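Local coordinates for protein Exo-beta-1,3-glucanase (Streptomyces sp. SirexAA-E, PDB 4PEY) that hydrolyses laminarin and laminarioligosaccharides as an exo-beta-1,3-glucanase, removing glucose units from non-reducing ends and yielding glucose and laminaribiose, at residues Ile71-Ser76 with Asn107-Ala112; Asn103-Phe108 with Ala127-Ala132. The protein carries 1 engineered substitution. One frame throughout, in Å; residues are numbered along the deposited sequence.

Interaction 1. Residues Ile71-Ser76 with Asn107-Ala112; sequences IGFYTS and NFWRSA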
ATOM      1  N   ILE A  71      -2.473  -7.974 -16.126  1.00 13.27           N
ATOM      2  CA  ILE A  71      -3.279  -7.490 -15.016  1.00 12.51           C
ATOM      3  C   ILE A  71      -3.610  -6.009 -15.185  1.00 11.21           C
ATOM      4  O   ILE A  71      -2.710  -5.163 -15.173  1.00 13.66           O
ATOM      5  CB  ILE A  71      -2.547  -7.718 -13.676  1.00 11.98           C
ATOM      6  CG1 ILE A  71      -2.065  -9.177 -13.574  1.00 12.07           C
ATOM      7  CG2 ILE A  71      -3.434  -7.326 -12.508  1.00 13.49           C
ATOM      8  CD1 ILE A  71      -3.166 -10.231 -13.705  1.00 13.85           C
ATOM      9  N   GLY A  72      -4.899  -5.703 -15.373  1.00 12.81           N
ATOM     10  CA  GLY A  72      -5.360  -4.329 -15.483  1.00 12.45           C
ATOM     11  C   GLY A  72      -5.790  -3.734 -14.156  1.00 10.89           C
ATOM     12  O   GLY A  72      -5.444  -4.263 -13.098  1.00 12.27           O
ATOM     13  N   PHE A  73      -6.539  -2.634 -14.205  1.00 11.08           N
ATOM     14  CA  PHE A  73      -7.040  -1.996 -12.993  1.00 10.42           C
ATOM     15  C   PHE A  73      -7.985  -2.915 -12.219  1.00 13.75           C
ATOM     16  O   PHE A  73      -8.690  -3.729 -12.815  1.00 13.10           O
ATOM     17  CB  PHE A  73      -7.771  -0.690 -13.327  1.00 11.62           C
ATOM     18  CG  PHE A  73      -6.854   0.444 -13.696  1.00 11.99           C
ATOM     19  CD1 PHE A  73      -6.532   0.698 -15.025  1.00 11.78           C
ATOM     20  CD2 PHE A  73      -6.289   1.244 -12.703  1.00 12.59           C
ATOM     21  CE1 PHE A  73      -5.681   1.745 -15.359  1.00 12.09           C
ATOM     22  CE2 PHE A  73      -5.441   2.287 -13.026  1.00 12.21           C
ATOM     23  CZ  PHE A  73      -5.132   2.540 -14.356  1.00 12.19           C
ATOM     24  N   TYR A  74      -7.981  -2.763 -10.895  1.00 12.94           N
ATOM     25  CA  TYR A  74      -8.915  -3.445  -9.989  1.00 11.34           C
ATOM     26  C   TYR A  74      -8.996  -4.942 -10.247  1.00 13.19           C
ATOM     27  O   TYR A  74     -10.070  -5.544 -10.199  1.00 12.80           O
ATOM     28  CB  TYR A  74     -10.315  -2.831 -10.087  1.00 11.99           C
ATOM     29  CG  TYR A  74     -10.345  -1.329  -9.938  1.00 12.25           C
ATOM     30  CD1 TYR A  74     -10.116  -0.719  -8.705  1.00 12.16           C
ATOM     31  CD2 TYR A  74     -10.602  -0.515 -11.035  1.00 13.83           C
ATOM     32  CE1 TYR A  74     -10.150   0.669  -8.573  1.00 12.95           C
ATOM     33  CE2 TYR A  74     -10.629   0.865 -10.916  1.00 12.32           C
ATOM     34  CZ  TYR A  74     -10.407   1.451  -9.684  1.00 11.89           C
ATOM     35  OH  TYR A  74     -10.441   2.824  -9.591  1.00 14.05           O
ATOM     36  N   THR A  75      -7.836  -5.539 -10.490  1.00 11.86           N
ATOM     37  CA  THR A  75      -7.735  -6.968 -10.705  1.00 11.47           C
ATOM     38  C   THR A  75      -6.710  -7.532  -9.726  1.00 11.77           C
ATOM     39  O   THR A  75      -5.571  -7.069  -9.694  1.00 12.79           O
ATOM     40  CB  THR A  75      -7.325  -7.290 -12.162  1.00 11.80           C
ATOM     41  OG1 THR A  75      -8.285  -6.718 -13.064  1.00 12.93           O
ATOM     42  CG2 THR A  75      -7.281  -8.775 -12.384  1.00 13.35           C
ATOM     43  N   SER A  76      -7.123  -8.505  -8.912  1.00 11.07           N
ATOM     44  CA  SER A  76      -6.182  -9.260  -8.094  1.00 10.43           C
ATOM     45  C   SER A  76      -5.967 -10.622  -8.731  1.00 11.98           C
ATOM     46  O   SER A  76      -6.884 -11.182  -9.342  1.00 12.72           O
ATOM     47  CB  SER A  76      -6.687  -9.431  -6.654  1.00 11.35           C
ATOM     48  OG  SER A  76      -7.925 -10.124  -6.614  1.00 12.36           O
ATOM     49  N   ASN A 107      -0.391   3.119 -13.123  1.00 11.17           N
ATOM     50  CA  ASN A 107      -0.666   1.684 -13.002  1.00 11.48           C
ATOM     51  C   ASN A 107      -0.941   1.311 -11.539  1.00 11.21           C
ATOM     52  O   ASN A 107      -0.071   0.762 -10.840  1.00 12.03           O
ATOM     53  CB  ASN A 107       0.493   0.856 -13.576  1.00 12.05           C
ATOM     54  CG  ASN A 107       0.461   0.786 -15.107  1.00 11.50           C
ATOM     55  OD1 ASN A 107      -0.473   1.287 -15.737  1.00 13.10           O
ATOM     56  ND2 ASN A 107       1.483   0.163 -15.709  1.00 12.94           N
ATOM     57  N   PHE A 108      -2.166   1.620 -11.107  1.00 11.14           N
ATOM     58  CA  PHE A 108      -2.611   1.506  -9.715  1.00 10.56           C
ATOM     59  C   PHE A 108      -3.553   0.331  -9.476  1.00 10.30           C
ATOM     60  O   PHE A 108      -4.097  -0.237 -10.421  1.00 11.36           O
ATOM     61  CB  PHE A 108      -3.387   2.754  -9.270  1.00 11.24           C
ATOM     62  CG  PHE A 108      -2.707   4.073  -9.542  1.00 10.68           C
ATOM     63  CD1 PHE A 108      -1.370   4.280  -9.227  1.00 12.09           C
ATOM     64  CD2 PHE A 108      -3.440   5.129 -10.076  1.00 11.77           C
ATOM     65  CE1 PHE A 108      -0.774   5.519  -9.462  1.00 12.13           C
ATOM     66  CE2 PHE A 108      -2.860   6.371 -10.300  1.00 11.41           C
ATOM     67  CZ  PHE A 108      -1.522   6.567  -9.994  1.00 11.87           C
ATOM     68  N   TRP A 109      -3.783   0.037  -8.193  1.00 10.49           N
ATOM     69  CA  TRP A 109      -4.917  -0.761  -7.703  1.00 10.98           C
ATOM     70  C   TRP A 109      -5.001  -2.141  -8.350  1.00 11.17           C
ATOM     71  O   TRP A 109      -5.974  -2.471  -9.028  1.00 12.41           O
ATOM     72  CB  TRP A 109      -6.257  -0.000  -7.892  1.00 11.32           C
ATOM     73  CG  TRP A 109      -6.290   1.350  -7.190  1.00 10.98           C
ATOM     74  CD1 TRP A 109      -6.042   1.598  -5.866  1.00 11.40           C
ATOM     75  CD2 TRP A 109      -6.574   2.628  -7.787  1.00 10.47           C
ATOM     76  NE1 TRP A 109      -6.149   2.946  -5.605  1.00 11.20           N
ATOM     77  CE2 TRP A 109      -6.474   3.600  -6.769  1.00 10.70           C
ATOM     78  CE3 TRP A 109      -6.908   3.044  -9.082  1.00 11.31           C
ATOM     79  CZ2 TRP A 109      -6.671   4.960  -7.009  1.00 11.68           C
ATOM     80  CZ3 TRP A 109      -7.101   4.394  -9.321  1.00 11.84           C
ATOM     81  CH2 TRP A 109      -6.985   5.340  -8.289  1.00 11.61           C
ATOM     82  N   ARG A 110      -3.979  -2.956  -8.119  1.00 10.71           N
ATOM     83  CA  ARG A 110      -3.994  -4.337  -8.594  1.00  9.60           C
ATOM     84  C   ARG A 110      -3.051  -5.135  -7.702  1.00 11.13           C
ATOM     85  O   ARG A 110      -2.330  -4.548  -6.902  1.00 12.25           O
ATOM     86  CB  ARG A 110      -3.596  -4.415 -10.077  1.00 10.38           C
ATOM     87  CG  ARG A 110      -2.169  -3.940 -10.395  1.00 11.30           C
ATOM     88  CD  ARG A 110      -2.047  -3.518 -11.861  1.00 11.92           C
ATOM     89  NE  ARG A 110      -2.724  -2.244 -12.089  1.00 12.63           N
ATOM     90  CZ  ARG A 110      -2.990  -1.722 -13.284  1.00 11.51           C
ATOM     91  NH1 ARG A 110      -2.671  -2.384 -14.400  1.00 12.84           N
ATOM     92  NH2 ARG A 110      -3.602  -0.545 -13.362  1.00 11.80           N
ATOM     93  N   SER A 111      -3.056  -6.460  -7.798  1.00 11.17           N
ATOM     94  CA  SER A 111      -2.200  -7.235  -6.901  1.00 10.77           C
ATOM     95  C   SER A 111      -1.887  -8.631  -7.401  1.00 11.24           C
ATOM     96  O   SER A 111      -2.666  -9.218  -8.151  1.00 12.02           O
ATOM     97  CB  SER A 111      -2.848  -7.343  -5.514  1.00 11.18           C
ATOM     98  OG  SER A 111      -4.074  -8.054  -5.588  1.00 12.98           O
ATOM     99  N   ALA A 112      -0.744  -9.153  -6.955  1.00  9.60           N
ATOM    100  CA  ALA A 112      -0.340 -10.542  -7.205  1.00 10.08           C
ATOM    101  C   ALA A 112       0.106 -11.165  -5.899  1.00 10.76           C
ATOM    102  O   ALA A 112       0.854 -10.541  -5.148  1.00 11.94           O
ATOM    103  CB  ALA A 112       0.790 -10.616  -8.232  1.00 12.16           C
TER
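Two successive rungs of the N-terminal parallel beta-helix meet here, with Ser76 and Ser111 paired between neighbouring parallel strands 75-79 and 110-113, their CA atoms 4.6 Å apart. Ser111 N donates to Thr75 O (3.2 Å), and the two serine side chains leave the same face of the strands, Ser111 OG lying 3.1 Å from Ser76 CB. A type II turn from Gly72 to Thr75 leads into the first strand, and the guanidinium of Arg110 packs against it, with Gly72 O and Phe73 N over one face and Asn107 CB over the opposite one. The arginine chain turns about its CG-CD bond (chi3 73°), which carries the guanidinium back along the loop. NE, 2.9 Å from Phe108 O, and NH2 both bond that one oxygen side-on, close to the guanidinium plane. NH1 turns the other way and reaches Ile71 O at 2.9 Å, tilted out of that plane. NH2 also stands over the centre of the Phe73 ring in a cation-pi contact, with CZ 4.5 Å from the ring centroid and the two planes 66° apart. With only the methyl group of an alanine in place of Arg110, Ile71 O and Phe108 O would probably lose these donors and the Phe73 face its cation, leaving the turn freer to shift. Tyr74 and Trp109 lie side by side with planes 4° apart but slid past each other, so Tyr74 OH comes 3.6 Å from Trp109 CE3. That hydroxyl is hydrogen-bonded to Gln49 O and Arg374, and Arg374 also makes a cation-pi contact with Trp109. Parallel strands of successive coils are what a right-handed beta-helix is built from, and here the loop before strand 110-113 brings Phe108 to the glycan pocket.

Interaction 2. Residues Asn103-Phe108 with Ala127-Ala132; sequences NATQNF and AVSQAA. With BGC (beta-D-glucopyranose), chain B.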
ATOM      1  N   ASN A 103       4.083   5.138 -20.156  1.00 16.26           N
ATOM      2  CA  ASN A 103       4.135   5.826 -18.866  1.00 15.64           C
ATOM      3  C   ASN A 103       3.430   4.943 -17.836  1.00 14.76           C
ATOM      4  O   ASN A 103       2.234   4.718 -17.950  1.00 14.10           O
ATOM      5  CB  ASN A 103       3.463   7.203 -18.990  1.00 16.16           C
ATOM      6  CG  ASN A 103       3.508   8.024 -17.703  1.00 16.86           C
ATOM      7  OD1 ASN A 103       3.594   7.487 -16.601  1.00 16.82           O
ATOM      8  ND2 ASN A 103       3.418   9.345 -17.850  1.00 21.04           N
ATOM      9  N   ALA A 104       4.168   4.438 -16.849  1.00 14.39           N
ATOM     10  CA  ALA A 104       3.605   3.506 -15.859  1.00 13.02           C
ATOM     11  C   ALA A 104       3.096   4.180 -14.577  1.00 12.68           C
ATOM     12  O   ALA A 104       2.693   3.484 -13.635  1.00 12.66           O
ATOM     13  CB  ALA A 104       4.644   2.438 -15.493  1.00 13.04           C
ATOM     14  N   THR A 105       3.084   5.514 -14.537  1.00 13.68           N
ATOM     15  CA  THR A 105       2.759   6.222 -13.298  1.00 12.40           C
ATOM     16  C   THR A 105       1.270   6.276 -12.947  1.00 12.79           C
ATOM     17  O   THR A 105       0.902   6.902 -11.947  1.00 13.78           O
ATOM     18  CB  THR A 105       3.285   7.686 -13.300  1.00 14.54           C
ATOM     19  OG1 THR A 105       2.670   8.436 -14.359  1.00 16.19           O
ATOM     20  CG2 THR A 105       4.801   7.718 -13.436  1.00 14.41           C
ATOM     21  N   GLN A 106       0.414   5.635 -13.739  1.00 13.14           N
ATOM     22  CA  GLN A 106      -0.981   5.481 -13.320  1.00 11.65           C
ATOM     23  C   GLN A 106      -1.382   4.001 -13.233  1.00 11.67           C
ATOM     24  O   GLN A 106      -2.570   3.671 -13.226  1.00 13.08           O
ATOM     25  CB  GLN A 106      -1.919   6.275 -14.250  1.00 12.65           C
ATOM     26  CG  GLN A 106      -1.618   7.778 -14.143  1.00 13.21           C
ATOM     27  CD  GLN A 106      -2.530   8.697 -14.930  1.00 14.52           C
ATOM     28  OE1 GLN A 106      -3.596   8.303 -15.411  1.00 17.48           O
ATOM     29  NE2 GLN A 106      -2.113   9.954 -15.047  1.00 15.86           N
ATOM     30  N   ASN A 107      -0.391   3.119 -13.123  1.00 11.17           N
ATOM     31  CA  ASN A 107      -0.666   1.684 -13.002  1.00 11.48           C
ATOM     32  C   ASN A 107      -0.941   1.311 -11.539  1.00 11.21           C
ATOM     33  O   ASN A 107      -0.071   0.762 -10.840  1.00 12.03           O
ATOM     34  CB  ASN A 107       0.493   0.856 -13.576  1.00 12.05           C
ATOM     35  CG  ASN A 107       0.461   0.786 -15.107  1.00 11.50           C
ATOM     36  OD1 ASN A 107      -0.473   1.287 -15.737  1.00 13.10           O
ATOM     37  ND2 ASN A 107       1.483   0.163 -15.709  1.00 12.94           N
ATOM     38  N   PHE A 108      -2.166   1.620 -11.107  1.00 11.14           N
ATOM     39  CA  PHE A 108      -2.611   1.506  -9.715  1.00 10.56           C
ATOM     40  C   PHE A 108      -3.553   0.331  -9.476  1.00 10.30           C
ATOM     41  O   PHE A 108      -4.097  -0.237 -10.421  1.00 11.36           O
ATOM     42  CB  PHE A 108      -3.387   2.754  -9.270  1.00 11.24           C
ATOM     43  CG  PHE A 108      -2.707   4.073  -9.542  1.00 10.68           C
ATOM     44  CD1 PHE A 108      -1.370   4.280  -9.227  1.00 12.09           C
ATOM     45  CD2 PHE A 108      -3.440   5.129 -10.076  1.00 11.77           C
ATOM     46  CE1 PHE A 108      -0.774   5.519  -9.462  1.00 12.13           C
ATOM     47  CE2 PHE A 108      -2.860   6.371 -10.300  1.00 11.41           C
ATOM     48  CZ  PHE A 108      -1.522   6.567  -9.994  1.00 11.87           C
ATOM     49  N   ALA A 127       5.409  -3.829 -14.006  1.00 12.27           N
ATOM     50  CA  ALA A 127       5.711  -2.404 -14.143  1.00 13.23           C
ATOM     51  C   ALA A 127       4.592  -1.549 -13.567  1.00 13.20           C
ATOM     52  O   ALA A 127       3.751  -1.011 -14.294  1.00 13.92           O
ATOM     53  CB  ALA A 127       5.957  -2.057 -15.604  1.00 14.78           C
ATOM     54  N   VAL A 128       4.599  -1.426 -12.246  1.00 12.06           N
ATOM     55  CA  VAL A 128       3.501  -0.813 -11.520  1.00 11.23           C
ATOM     56  C   VAL A 128       3.913   0.480 -10.848  1.00 12.27           C
ATOM     57  O   VAL A 128       5.110   0.755 -10.678  1.00 12.46           O
ATOM     58  CB  VAL A 128       2.959  -1.772 -10.446  1.00 10.96           C
ATOM     59  CG1 VAL A 128       2.420  -3.038 -11.106  1.00 13.07           C
ATOM     60  CG2 VAL A 128       4.056  -2.119  -9.436  1.00 11.33           C
ATOM     61  N   SER A 129       2.926   1.283 -10.465  1.00 10.56           N
ATOM     62  CA  SER A 129       3.199   2.349  -9.505  1.00 10.52           C
ATOM     63  C   SER A 129       2.511   2.003  -8.188  1.00 10.78           C
ATOM     64  O   SER A 129       2.613   0.855  -7.736  1.00 11.50           O
ATOM     65  CB  SER A 129       2.786   3.706 -10.064  1.00 13.11           C
ATOM     66  OG  SER A 129       3.690   4.026 -11.119  1.00 12.92           O
ATOM     67  N   GLN A 130       1.834   2.957  -7.555  1.00 11.49           N
ATOM     68  CA  GLN A 130       1.356   2.733  -6.185  1.00 11.53           C
ATOM     69  C   GLN A 130       0.140   1.803  -6.073  1.00  9.95           C
ATOM     70  O   GLN A 130      -0.626   1.628  -7.031  1.00 11.26           O
ATOM     71  CB  GLN A 130       1.049   4.079  -5.514  1.00 10.58           C
ATOM     72  CG  GLN A 130       2.276   4.983  -5.326  1.00 10.54           C
ATOM     73  CD  GLN A 130       2.422   6.031  -6.430  1.00 11.29           C
ATOM     74  OE1 GLN A 130       1.874   5.879  -7.526  1.00 12.32           O
ATOM     75  NE2 GLN A 130       3.148   7.109  -6.134  1.00 11.46           N
ATOM     76  N   ALA A 131      -0.017   1.213  -4.882  1.00 10.63           N
ATOM     77  CA  ALA A 131      -1.106   0.288  -4.550  1.00  9.16           C
ATOM     78  C   ALA A 131      -1.139  -0.907  -5.493  1.00  9.90           C
ATOM     79  O   ALA A 131      -2.198  -1.280  -6.009  1.00 10.63           O
ATOM     80  CB  ALA A 131      -2.465   1.005  -4.552  1.00 11.20           C
ATOM     81  N   ALA A 132       0.022  -1.517  -5.705  1.00 10.52           N
ATOM     82  CA  ALA A 132       0.102  -2.676  -6.592  1.00 10.75           C
ATOM     83  C   ALA A 132       0.996  -3.749  -5.969  1.00 10.98           C
ATOM     84  O   ALA A 132       2.068  -4.082  -6.508  1.00 12.37           O
ATOM     85  CB  ALA A 132       0.620  -2.262  -7.963  1.00 12.36           C
TER
HETATM   86  C2  BGC B   3       2.291  10.586  -8.513  0.51 14.11           C
HETATM   87  C3  BGC B   3       0.887   9.990  -8.490  0.51 15.30           C
HETATM   88  C4  BGC B   3       0.067  10.565  -9.634  0.51 16.26           C
HETATM   89  C5  BGC B   3       0.782  10.314 -10.951  0.51 17.33           C
HETATM   90  C6  BGC B   3      -0.032  10.845 -12.121  0.51 20.52           C
HETATM   91  C1  BGC B   3       2.912  10.544  -9.912  0.51 15.90           C
HETATM   92  O2  BGC B   3       3.110   9.890  -7.585  0.51 14.78           O
HETATM   93  O3  BGC B   3       0.255  10.302  -7.266  0.51 15.27           O
HETATM   94  O4  BGC B   3      -1.223   9.999  -9.653  0.51 15.41           O
HETATM   95  O5  BGC B   3       2.015  10.994 -10.911  0.51 18.46           O
HETATM   96  O6  BGC B   3      -0.019  12.255 -12.097  0.51 26.24           O
HETATM   97  O   HOH W   1       2.637   7.273  -9.868  1.00 15.87           O
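Ala127 opens the second segment as an acceptor: Asn107 ND2 meets its carbonyl O at 2.9 Å, with an N-H...O angle of 174° and the oxygen in the plane of the asparagine amide. The other end of that amide, Asn107 OD1, takes a bond from Trp99 NE1, so the group is fixed in rotation from both sides. Val128 passes with its CA and CB each 4.0 Å from Asn107 O. Ser129 is gripped twice. Its N donates to Asn107 O (3.1 Å), while OG, set beside its own backbone N (chi1 -70°), donates to Ala104 O at 2.8 Å from above the carbonyl plane. Asn107 N comes to Ala104 O from the opposite face, and Ser154 N is a further partner of Ser129 OG. Gln130 runs alongside Phe108; its backbone O receives a CA-H...O contact from Phe108 CA (3.3 Å), and an unusual turn about CB-CG (chi2 97°) brings the amide beside the ring, with OE1 at its edge, 3.3 Å from Phe108 CE1. The same oxygen accepts from a water that also donates to Thr105 O, bridging the two segments. Gln130 NE2 donates to glucose O2 (3.1 Å) and to Gln456 OE1, a second partner that orients the amide toward the sugar. Ala132 CB then approaches Asn107 O at 4.2 Å. Both segments are loops: 103-108 leads from strand 87-94 into strand 110-113, and the loop 127-132 from strand 123-125 into strand 134-135, while Gln130 packs against strands 399-403 and 429-436.

Overall arrangement
Interactions 1 and 2 have centres about 9 Å apart and share Asn107 and Phe108, the one segment beginning where the other ends, so that 71-76, 103-112 and 127-132 touch in turn. Arg110 N lies 3.2 Å from Ala131 O, a probable hydrogen bond that ties the start of strand 110-113 to the 127-132 loop. Packing adds Trp109 CD1 against Ala131 CB at 3.9 Å. Phe108 CZ stands 3.5 Å from glucose O4, while Arg110 holds the Phe108 carbonyl. Trp402, Asp405, Glu436 and His437 also hydrogen-bond the glucose, and the side chain of Trp109 lies about 4 Å from that of Trp402. Ala458 is an engineered replacement at the inferred proton-donor position.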